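Local coordinates for probable Rab-related GTPase (Acanthamoeba polyphaga mimivirus, PDB 5XC5), which binds GTP with magnesium as a small GTPase of the Rab family and may take part in protein transport, at residues A40-K45 / K56-D61; G5-L10 / T77-C82; Y113-A118 / F161-D166. The protein carries 1 engineered substitution. One frame throughout, in Å; residues are numbered along the deposited sequence.

Interaction 1: residues A40-K45 / K56-D61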
loop_
_atom_site.group_PDB
_atom_site.type_symbol
_atom_site.label_atom_id
_atom_site.label_comp_id
_atom_site.label_asym_id
_atom_site.label_seq_id
_atom_site.Cartn_x
_atom_site.Cartn_y
_atom_site.Cartn_z
ATOM N N ALA A 40 -13.468 -5.917 -1.426
ATOM C CA ALA A 40 -12.031 -6.149 -1.484
ATOM C C ALA A 40 -11.738 -7.331 -2.399
ATOM O O ALA A 40 -12.501 -8.298 -2.452
ATOM C CB ALA A 40 -11.478 -6.410 -0.080
ATOM N N ALA A 41 -10.637 -7.242 -3.134
ATOM C CA ALA A 41 -10.270 -8.248 -4.118
ATOM C C ALA A 41 -8.991 -8.940 -3.673
ATOM O O ALA A 41 -8.047 -8.290 -3.203
ATOM C CB ALA A 41 -10.080 -7.616 -5.498
ATOM N N PHE A 42 -8.959 -10.256 -3.832
ATOM C CA PHE A 42 -7.882 -11.082 -3.315
ATOM C C PHE A 42 -6.983 -11.594 -4.433
ATOM O O PHE A 42 -7.447 -11.906 -5.536
ATOM C CB PHE A 42 -8.438 -12.296 -2.570
ATOM C CG PHE A 42 -7.382 -13.144 -1.959
ATOM C CD1 PHE A 42 -6.774 -12.765 -0.771
ATOM C CD2 PHE A 42 -6.960 -14.311 -2.583
ATOM C CE1 PHE A 42 -5.787 -13.543 -0.199
ATOM C CE2 PHE A 42 -5.961 -15.090 -2.009
ATOM C CZ PHE A 42 -5.384 -14.707 -0.820
ATOM N N ALA A 43 -5.692 -11.705 -4.125
ATOM C CA ALA A 43 -4.750 -12.411 -4.981
ATOM C C ALA A 43 -3.614 -12.911 -4.108
ATOM O O ALA A 43 -3.310 -12.324 -3.067
ATOM C CB ALA A 43 -4.197 -11.503 -6.080
ATOM N N SER A 44 -2.979 -13.997 -4.538
ATOM C CA SER A 44 -1.850 -14.558 -3.817
ATOM C C SER A 44 -0.639 -14.656 -4.736
ATOM O O SER A 44 -0.780 -14.888 -5.938
ATOM C CB SER A 44 -2.182 -15.949 -3.274
ATOM O OG SER A 44 -1.225 -16.338 -2.316
ATOM N N LYS A 45 0.550 -14.464 -4.164
ATOM C CA LYS A 45 1.783 -14.676 -4.915
ATOM C C LYS A 45 2.859 -15.205 -3.985
ATOM O O LYS A 45 3.061 -14.681 -2.883
ATOM C CB LYS A 45 2.265 -13.380 -5.581
ATOM C CG LYS A 45 3.362 -13.611 -6.620
ATOM C CD LYS A 45 3.726 -12.340 -7.371
ATOM C CE LYS A 45 4.633 -12.675 -8.546
ATOM N NZ LYS A 45 4.951 -11.503 -9.401
ATOM N N LYS A 56 4.330 -16.908 1.007
ATOM C CA LYS A 56 3.083 -16.701 0.294
ATOM C C LYS A 56 2.471 -15.394 0.783
ATOM O O LYS A 56 2.130 -15.263 1.966
ATOM C CB LYS A 56 2.132 -17.861 0.563
ATOM C CG LYS A 56 0.939 -17.956 -0.369
ATOM C CD LYS A 56 0.250 -19.289 -0.151
ATOM C CE LYS A 56 -0.974 -19.470 -1.010
ATOM N NZ LYS A 56 -2.134 -18.632 -0.578
ATOM N N LEU A 57 2.351 -14.427 -0.121
ATOM C CA LEU A 57 1.664 -13.177 0.172
ATOM C C LEU A 57 0.189 -13.365 -0.152
ATOM O O LEU A 57 -0.162 -13.704 -1.284
ATOM C CB LEU A 57 2.250 -12.038 -0.663
ATOM C CG LEU A 57 3.752 -11.788 -0.488
ATOM C CD1 LEU A 57 4.209 -10.646 -1.362
ATOM C CD2 LEU A 57 4.086 -11.505 0.962
ATOM N N ASN A 58 -0.670 -13.137 0.843
ATOM C CA ASN A 58 -2.122 -13.184 0.686
ATOM C C ASN A 58 -2.589 -11.728 0.720
ATOM O O ASN A 58 -2.624 -11.106 1.788
ATOM C CB ASN A 58 -2.741 -14.011 1.812
ATOM C CG ASN A 58 -2.389 -15.486 1.710
ATOM O OD1 ASN A 58 -2.204 -16.010 0.610
ATOM N ND2 ASN A 58 -2.315 -16.159 2.852
ATOM N N ILE A 59 -2.926 -11.186 -0.450
ATOM C CA ILE A 59 -3.063 -9.747 -0.658
ATOM C C ILE A 59 -4.531 -9.399 -0.854
ATOM O O ILE A 59 -5.204 -9.984 -1.706
ATOM C CB ILE A 59 -2.252 -9.304 -1.885
ATOM C CG1 ILE A 59 -0.779 -9.663 -1.692
ATOM C CG2 ILE A 59 -2.446 -7.819 -2.139
ATOM C CD1 ILE A 59 0.051 -9.555 -2.962
ATOM N N TRP A 60 -5.015 -8.419 -0.090
ATOM C CA TRP A 60 -6.358 -7.876 -0.239
ATOM C C TRP A 60 -6.243 -6.421 -0.679
ATOM O O TRP A 60 -5.616 -5.603 0.010
ATOM C CB TRP A 60 -7.138 -7.975 1.073
ATOM C CG TRP A 60 -7.636 -9.359 1.394
ATOM C CD1 TRP A 60 -7.061 -10.261 2.238
ATOM C CD2 TRP A 60 -8.817 -9.980 0.881
ATOM N NE1 TRP A 60 -7.815 -11.417 2.281
ATOM C CE2 TRP A 60 -8.894 -11.270 1.451
ATOM C CE3 TRP A 60 -9.806 -9.580 -0.021
ATOM C CZ2 TRP A 60 -9.934 -12.156 1.161
ATOM C CZ3 TRP A 60 -10.838 -10.464 -0.315
ATOM C CH2 TRP A 60 -10.891 -11.737 0.274
ATOM N N ASP A 61 -6.837 -6.112 -1.826
ATOM C CA ASP A 61 -6.885 -4.772 -2.397
ATOM C C ASP A 61 -8.251 -4.185 -2.051
ATOM O O ASP A 61 -9.278 -4.729 -2.464
ATOM C CB ASP A 61 -6.727 -4.913 -3.913
ATOM C CG ASP A 61 -6.827 -3.593 -4.647
ATOM O OD1 ASP A 61 -6.613 -2.539 -4.008
ATOM O OD2 ASP A 61 -7.120 -3.616 -5.868
#

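Interaction 2: residues G5-L10 / T77-C82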
loop_
_atom_site.group_PDB
_atom_site.type_symbol
_atom_site.label_atom_id
_atom_site.label_comp_id
_atom_site.label_asym_id
_atom_site.label_seq_id
_atom_site.Cartn_x
_atom_site.Cartn_y
_atom_site.Cartn_z
ATOM N N GLY A 5 0.485 -18.509 5.014
ATOM C CA GLY A 5 0.711 -17.283 4.263
ATOM C C GLY A 5 0.770 -16.024 5.111
ATOM O O GLY A 5 0.616 -16.062 6.331
ATOM N N TYR A 6 0.980 -14.885 4.457
ATOM C CA TYR A 6 1.145 -13.608 5.135
ATOM C C TYR A 6 0.114 -12.629 4.598
ATOM O O TYR A 6 0.165 -12.258 3.422
ATOM C CB TYR A 6 2.556 -13.063 4.889
ATOM C CG TYR A 6 3.643 -13.903 5.516
ATOM C CD1 TYR A 6 4.076 -15.078 4.918
ATOM C CD2 TYR A 6 4.219 -13.524 6.718
ATOM C CE1 TYR A 6 5.064 -15.861 5.510
ATOM C CE2 TYR A 6 5.217 -14.294 7.310
ATOM C CZ TYR A 6 5.628 -15.458 6.697
ATOM O OH TYR A 6 6.617 -16.223 7.292
ATOM N N LYS A 7 -0.809 -12.197 5.459
ATOM C CA LYS A 7 -1.882 -11.307 5.030
ATOM C C LYS A 7 -1.366 -9.879 4.878
ATOM O O LYS A 7 -0.894 -9.272 5.842
ATOM C CB LYS A 7 -3.064 -11.353 5.996
ATOM C CG LYS A 7 -4.166 -10.348 5.638
ATOM C CD LYS A 7 -5.437 -10.550 6.450
ATOM C CE LYS A 7 -6.465 -9.475 6.104
ATOM N NZ LYS A 7 -7.777 -9.698 6.792
ATOM N N ILE A 8 -1.452 -9.359 3.659
ATOM C CA ILE A 8 -1.065 -7.995 3.321
ATOM C C ILE A 8 -2.306 -7.295 2.794
ATOM O O ILE A 8 -2.984 -7.825 1.906
ATOM C CB ILE A 8 0.022 -7.971 2.225
ATOM C CG1 ILE A 8 1.139 -8.984 2.498
ATOM C CG2 ILE A 8 0.552 -6.538 2.002
ATOM C CD1 ILE A 8 1.914 -8.727 3.750
ATOM N N ILE A 9 -2.599 -6.104 3.316
ATOM C CA ILE A 9 -3.694 -5.298 2.777
ATOM C C ILE A 9 -3.151 -3.994 2.202
ATOM O O ILE A 9 -2.164 -3.436 2.698
ATOM C CB ILE A 9 -4.815 -5.010 3.800
ATOM C CG1 ILE A 9 -4.301 -4.148 4.956
ATOM C CG2 ILE A 9 -5.470 -6.303 4.275
ATOM C CD1 ILE A 9 -5.394 -3.721 5.918
ATOM N N LEU A 10 -3.818 -3.499 1.162
ATOM C CA LEU A 10 -3.576 -2.163 0.629
ATOM C C LEU A 10 -4.773 -1.304 0.988
ATOM O O LEU A 10 -5.915 -1.657 0.659
ATOM C CB LEU A 10 -3.403 -2.164 -0.890
ATOM C CG LEU A 10 -2.132 -2.825 -1.395
ATOM C CD1 LEU A 10 -2.376 -4.299 -1.610
ATOM C CD2 LEU A 10 -1.642 -2.128 -2.679
ATOM N N THR A 77 -8.555 -6.925 10.181
ATOM C CA THR A 77 -8.165 -7.846 11.238
ATOM C C THR A 77 -7.203 -8.903 10.706
ATOM O O THR A 77 -7.308 -9.347 9.560
ATOM C CB THR A 77 -9.410 -8.482 11.867
ATOM O OG1 THR A 77 -9.026 -9.291 12.986
ATOM C CG2 THR A 77 -10.158 -9.331 10.861
ATOM N N ASN A 78 -6.235 -9.275 11.543
ATOM C CA ASN A 78 -5.240 -10.307 11.262
ATOM C C ASN A 78 -4.258 -9.924 10.165
ATOM O O ASN A 78 -3.550 -10.796 9.646
ATOM C CB ASN A 78 -5.866 -11.678 10.976
ATOM C CG ASN A 78 -6.632 -12.217 12.158
ATOM O OD1 ASN A 78 -6.182 -12.110 13.299
ATOM N ND2 ASN A 78 -7.799 -12.791 11.898
ATOM N N SER A 79 -4.188 -8.649 9.791
ATOM C CA SER A 79 -3.202 -8.227 8.807
ATOM C C SER A 79 -1.816 -8.285 9.428
ATOM O O SER A 79 -1.618 -7.843 10.564
ATOM C CB SER A 79 -3.501 -6.801 8.362
ATOM O OG SER A 79 -4.712 -6.753 7.636
ATOM N N LEU A 80 -0.853 -8.833 8.689
ATOM C CA LEU A 80 0.539 -8.807 9.109
ATOM C C LEU A 80 1.324 -7.658 8.490
ATOM O O LEU A 80 2.227 -7.118 9.131
ATOM C CB LEU A 80 1.223 -10.139 8.768
ATOM C CG LEU A 80 0.581 -11.363 9.435
ATOM C CD1 LEU A 80 1.343 -12.644 9.089
ATOM C CD2 LEU A 80 0.493 -11.181 10.937
ATOM N N GLY A 81 0.985 -7.263 7.271
ATOM C CA GLY A 81 1.604 -6.110 6.649
ATOM C C GLY A 81 0.531 -5.247 6.014
ATOM O O GLY A 81 -0.534 -5.727 5.632
ATOM N N CYS A 82 0.830 -3.964 5.908
ATOM C CA CYS A 82 -0.113 -3.037 5.299
ATOM C C CYS A 82 0.646 -2.027 4.460
ATOM O O CYS A 82 1.617 -1.423 4.932
ATOM C CB CYS A 82 -0.933 -2.309 6.377
ATOM S SG CYS A 82 -2.076 -1.050 5.743
#

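Interaction 3: residues Y113-A118 / F161-D166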
loop_
_atom_site.group_PDB
_atom_site.type_symbol
_atom_site.label_atom_id
_atom_site.label_comp_id
_atom_site.label_asym_id
_atom_site.label_seq_id
_atom_site.Cartn_x
_atom_site.Cartn_y
_atom_site.Cartn_z
ATOM N N TYR A 113 4.377 -4.482 10.069
ATOM C CA TYR A 113 5.057 -3.500 9.238
ATOM C C TYR A 113 4.000 -2.742 8.457
ATOM O O TYR A 113 3.193 -3.355 7.740
ATOM C CB TYR A 113 6.014 -4.206 8.277
ATOM C CG TYR A 113 6.859 -3.316 7.380
ATOM C CD1 TYR A 113 7.675 -2.310 7.904
ATOM C CD2 TYR A 113 6.883 -3.533 6.008
ATOM C CE1 TYR A 113 8.480 -1.530 7.063
ATOM C CE2 TYR A 113 7.672 -2.773 5.172
ATOM C CZ TYR A 113 8.470 -1.777 5.692
ATOM O OH TYR A 113 9.239 -1.039 4.818
ATOM N N ILE A 114 4.005 -1.421 8.612
ATOM C CA ILE A 114 3.155 -0.515 7.849
ATOM C C ILE A 114 4.081 0.307 6.969
ATOM O O ILE A 114 5.014 0.941 7.474
ATOM C CB ILE A 114 2.335 0.402 8.765
ATOM C CG1 ILE A 114 1.398 -0.425 9.640
ATOM C CG2 ILE A 114 1.559 1.390 7.935
ATOM C CD1 ILE A 114 0.535 0.431 10.569
ATOM N N LEU A 115 3.843 0.269 5.656
ATOM C CA LEU A 115 4.659 0.969 4.672
ATOM C C LEU A 115 3.776 1.962 3.928
ATOM O O LEU A 115 2.818 1.563 3.260
ATOM C CB LEU A 115 5.293 -0.034 3.707
ATOM C CG LEU A 115 6.113 0.550 2.555
ATOM C CD1 LEU A 115 7.219 1.458 3.063
ATOM C CD2 LEU A 115 6.682 -0.595 1.719
ATOM N N VAL A 116 4.078 3.252 4.087
ATOM C CA VAL A 116 3.379 4.317 3.369
ATOM C C VAL A 116 3.988 4.435 1.979
ATOM O O VAL A 116 5.205 4.579 1.835
ATOM C CB VAL A 116 3.505 5.643 4.136
ATOM C CG1 VAL A 116 2.958 6.805 3.301
ATOM C CG2 VAL A 116 2.795 5.551 5.491
ATOM N N VAL A 117 3.141 4.385 0.954
ATOM C CA VAL A 117 3.587 4.437 -0.432
ATOM C C VAL A 117 3.182 5.786 -1.002
ATOM O O VAL A 117 1.988 6.064 -1.176
ATOM C CB VAL A 117 2.991 3.304 -1.280
ATOM C CG1 VAL A 117 3.473 3.395 -2.734
ATOM C CG2 VAL A 117 3.337 1.951 -0.664
ATOM N N ALA A 118 4.177 6.613 -1.310
ATOM C CA ALA A 118 3.966 7.885 -1.991
ATOM C C ALA A 118 3.952 7.577 -3.484
ATOM O O ALA A 118 5.005 7.382 -4.102
ATOM C CB ALA A 118 5.091 8.850 -1.624
ATOM N N PHE A 161 7.230 -3.874 -2.789
ATOM C CA PHE A 161 6.894 -5.200 -2.282
ATOM C C PHE A 161 8.104 -5.901 -1.691
ATOM O O PHE A 161 7.959 -6.670 -0.732
ATOM C CB PHE A 161 6.207 -6.066 -3.336
ATOM C CG PHE A 161 4.742 -5.847 -3.391
ATOM C CD1 PHE A 161 3.898 -6.532 -2.537
ATOM C CD2 PHE A 161 4.203 -4.924 -4.270
ATOM C CE1 PHE A 161 2.542 -6.321 -2.573
ATOM C CE2 PHE A 161 2.843 -4.706 -4.313
ATOM C CZ PHE A 161 2.007 -5.400 -3.452
ATOM N N GLY A 162 9.302 -5.633 -2.214
ATOM C CA GLY A 162 10.490 -6.228 -1.625
ATOM C C GLY A 162 10.700 -5.808 -0.183
ATOM O O GLY A 162 11.087 -6.621 0.660
ATOM N N LYS A 163 10.468 -4.527 0.117
ATOM C CA LYS A 163 10.555 -4.062 1.499
ATOM C C LYS A 163 9.559 -4.806 2.377
ATOM O O LYS A 163 9.892 -5.240 3.485
ATOM C CB LYS A 163 10.263 -2.562 1.559
ATOM C CG LYS A 163 11.297 -1.694 0.865
ATOM C CD LYS A 163 10.850 -0.224 0.785
ATOM C CE LYS A 163 10.839 0.495 2.145
ATOM N NZ LYS A 163 12.208 0.601 2.737
ATOM N N MET A 164 8.333 -4.970 1.889
ATOM C CA MET A 164 7.310 -5.681 2.642
ATOM C C MET A 164 7.684 -7.145 2.841
ATOM O O MET A 164 7.503 -7.695 3.933
ATOM C CB MET A 164 5.973 -5.555 1.908
ATOM C CG MET A 164 4.801 -6.303 2.546
ATOM S SD MET A 164 4.363 -5.688 4.205
ATOM C CE MET A 164 3.868 -3.974 3.872
ATOM N N ILE A 165 8.210 -7.786 1.795
ATOM C CA ILE A 165 8.595 -9.194 1.868
ATOM C C ILE A 165 9.704 -9.396 2.895
ATOM O O ILE A 165 9.643 -10.315 3.725
ATOM C CB ILE A 165 8.994 -9.708 0.472
ATOM C CG1 ILE A 165 7.760 -9.775 -0.431
ATOM C CG2 ILE A 165 9.706 -11.069 0.574
ATOM C CD1 ILE A 165 8.092 -9.750 -1.900
ATOM N N ASP A 166 10.734 -8.539 2.855
ATOM C CA ASP A 166 11.825 -8.650 3.823
ATOM C C ASP A 166 11.296 -8.589 5.250
ATOM O O ASP A 166 11.702 -9.382 6.106
ATOM C CB ASP A 166 12.852 -7.531 3.626
ATOM C CG ASP A 166 13.622 -7.640 2.324
ATOM O OD1 ASP A 166 13.482 -8.652 1.613
ATOM O OD2 ASP A 166 14.390 -6.702 2.020
#

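Interaction 1: residues A40-K45 / K56-D61
F42 lies across W60 on the beta hairpin formed by strands 41-48 and 54-61, the interswitch of a Rab GTPase. CB of F42 sits squarely over the six-membered ring of W60, 3.7 Å from its centroid, in a CH-pi contact. F42 CD1 comes down on the indole face, 3.4 Å from W60 CE2. The two rings meet obliquely, with their planes 56° apart. With F42 CG anti to the backbone N (chi1 -177°), the ring reaches over strand 54-61 to N58. There its edge meets N58, with F42 CE1 3.7 Å from N58 CB. A40 adds its methyl to the indole, and Y75, in the loop after helix 69-72, also meets W60. F42, W60 and Y75 probably correspond to the aromatic triad of Rab proteins. A40, A41 and F42 belong by similarity to the effector region.

Further along the same face, K56 bends at its last torsion and turns its ammonium back over the strand. K56 NZ donates to S44 OG at 3.0 Å and to a lone pair of N58 OD1 at 2.9 Å. The S44 hydroxyl is also 3.0 Å from L57 O, but its proton has more than one possible acceptor.

Behind these side chains is regular antiparallel pairing. A41-D61, A43-I59 and K45-L57 are hydrogen-bonded pairs. F42-W60 and S44-N58 are non-hydrogen-bonded pairs. The other face carries L57 and I59, which pack on F25 of helix 18-26. K45 NZ bonds to F25 O. D61 is on that face too, in the DTAG sequence, a GTP-binding site by similarity. Its OD2 is hydrogen-bonded to OG of S19, a magnesium ligand. Its backbone is fixed from strand 41-48: D61 N donates to A41 O at 2.8 Å in a nearly straight bond (176°).

Interaction 2: residues G5-L10 / T77-C82
Two neighbouring parallel strands of the Ras-type sheet, 6-12 and 81-87, begin their pairing here, I8 beside G81 and I9 beside C82. Strand 6-12 is the one that leads into the P-loop. K7 O accepts two amides, L80 N at 2.9 Å and G81 N at 3.1 Å. The turned backbone of L80 (psi -33°) lets both N-H groups reach this one oxygen. Beyond it the pairing is regular, with I9 N donating to G81 O at 3.1 Å.

K7 also grips the loop before strand 81-87. Its fully extended side chain runs alongside residues 77-79, and its methylenes pass N78 O. The ammonium closes the contact: K7 NZ donates to T77 O at 2.8 Å, nearly along the C=O axis. It has a second carbonyl partner in Y75 O, so the lysine ties two points of the loop to strand 6-12. W60 touches the same side chain.

The faces of the pair differ. I9 and C82 lie together on one side and both pack on L104 of helix 91-107. I9 CG1 is wedged between its own backbone N and C (chi1 65°), 3.9 Å from C82 SG. I9 CG2 also meets the S79 hydroxyl, with S79 OG 3.5 Å away. That hydroxyl is hydrogen-bonded to Y76 O, which fixes the serine beside the isoleucine.

On the other side, I8 and L80 turn to helix 154-169 and share M168 with Y6. The end of I8 folds over the neighbouring strand, where G81 has no side chain, and I8 CD1 rests 3.9 Å from G81 CA. At the start of the pairing, Y6 and L80 meet obliquely, with Y6 CD2 3.8 Å from L80 CD1.

Interaction 3: residues Y113-A118 / F161-D166
The sulfur of M164 lies at the rim of the Y113 ring, almost in its plane. M164 SD is 5.1 Å from the ring centroid and 83° off the ring normal, a Met-aromatic contact made at the edge. Two bends in the methionine chain, at chi2 and chi3, curl its methyl group back to the strand. M164 CE is 3.7 Å from Y113 CD2 and 4.2 Å from L115 CB, so it touches both residues that point toward the helix.

K163 closes the other end of the contact. Its chain bends twice beyond CG and passes the phenol oxygen, with K163 CE 3.5 Å from Y113 OH. L115 crosses this lysine at about a right angle, and L115 CD1 lies 3.9 Å from K163 CE. No hydrogen bond joins the strand and helix segments. The polar ends meet instead on a third residue: D145 OD2 accepts a hydrogen bond from Y113 OH and forms a salt bridge with K163 NZ. These two partners would probably favour the charged carboxylate. D145 thereby holds the phenol oxygen and the lysine ammonium in place.

The axes of 113-118 and 161-166 run nearly antiparallel (169°) and come within 9.4 Å of each other. This is a helix laid on one face of the Ras-type sheet. I114, between the two contact residues, points away and packs on helix 91-107. Strand 113-119 lies between strands 81-87 and 145-148. M164 and F161 also pack on L83 of strand 81-87, and F161 stacks on F25 of helix 18-26.

How the interactions relate
The three contacts share one sheet and follow each other across it. Interactions 1 and 2 join through neighbouring strands 54-61 and 6-12, with Y6 N 2.8 Å from K56 O and I8 N 2.8 Å from N58 O. Interactions 2 and 3 join the same way, with L115 N 2.9 Å from C82 O. Helix 154-169 spans all three: M164 SD is 3.7 Å from G81 CA, and I165 CG1 is 3.8 Å from L57 CD1. Interaction 1 is at the active site, where the side chain of D61 comes within about 4 Å of magnesium and 5 Å of GTP. In interaction 2, the side chain of I9 is about 12 Å from GTP.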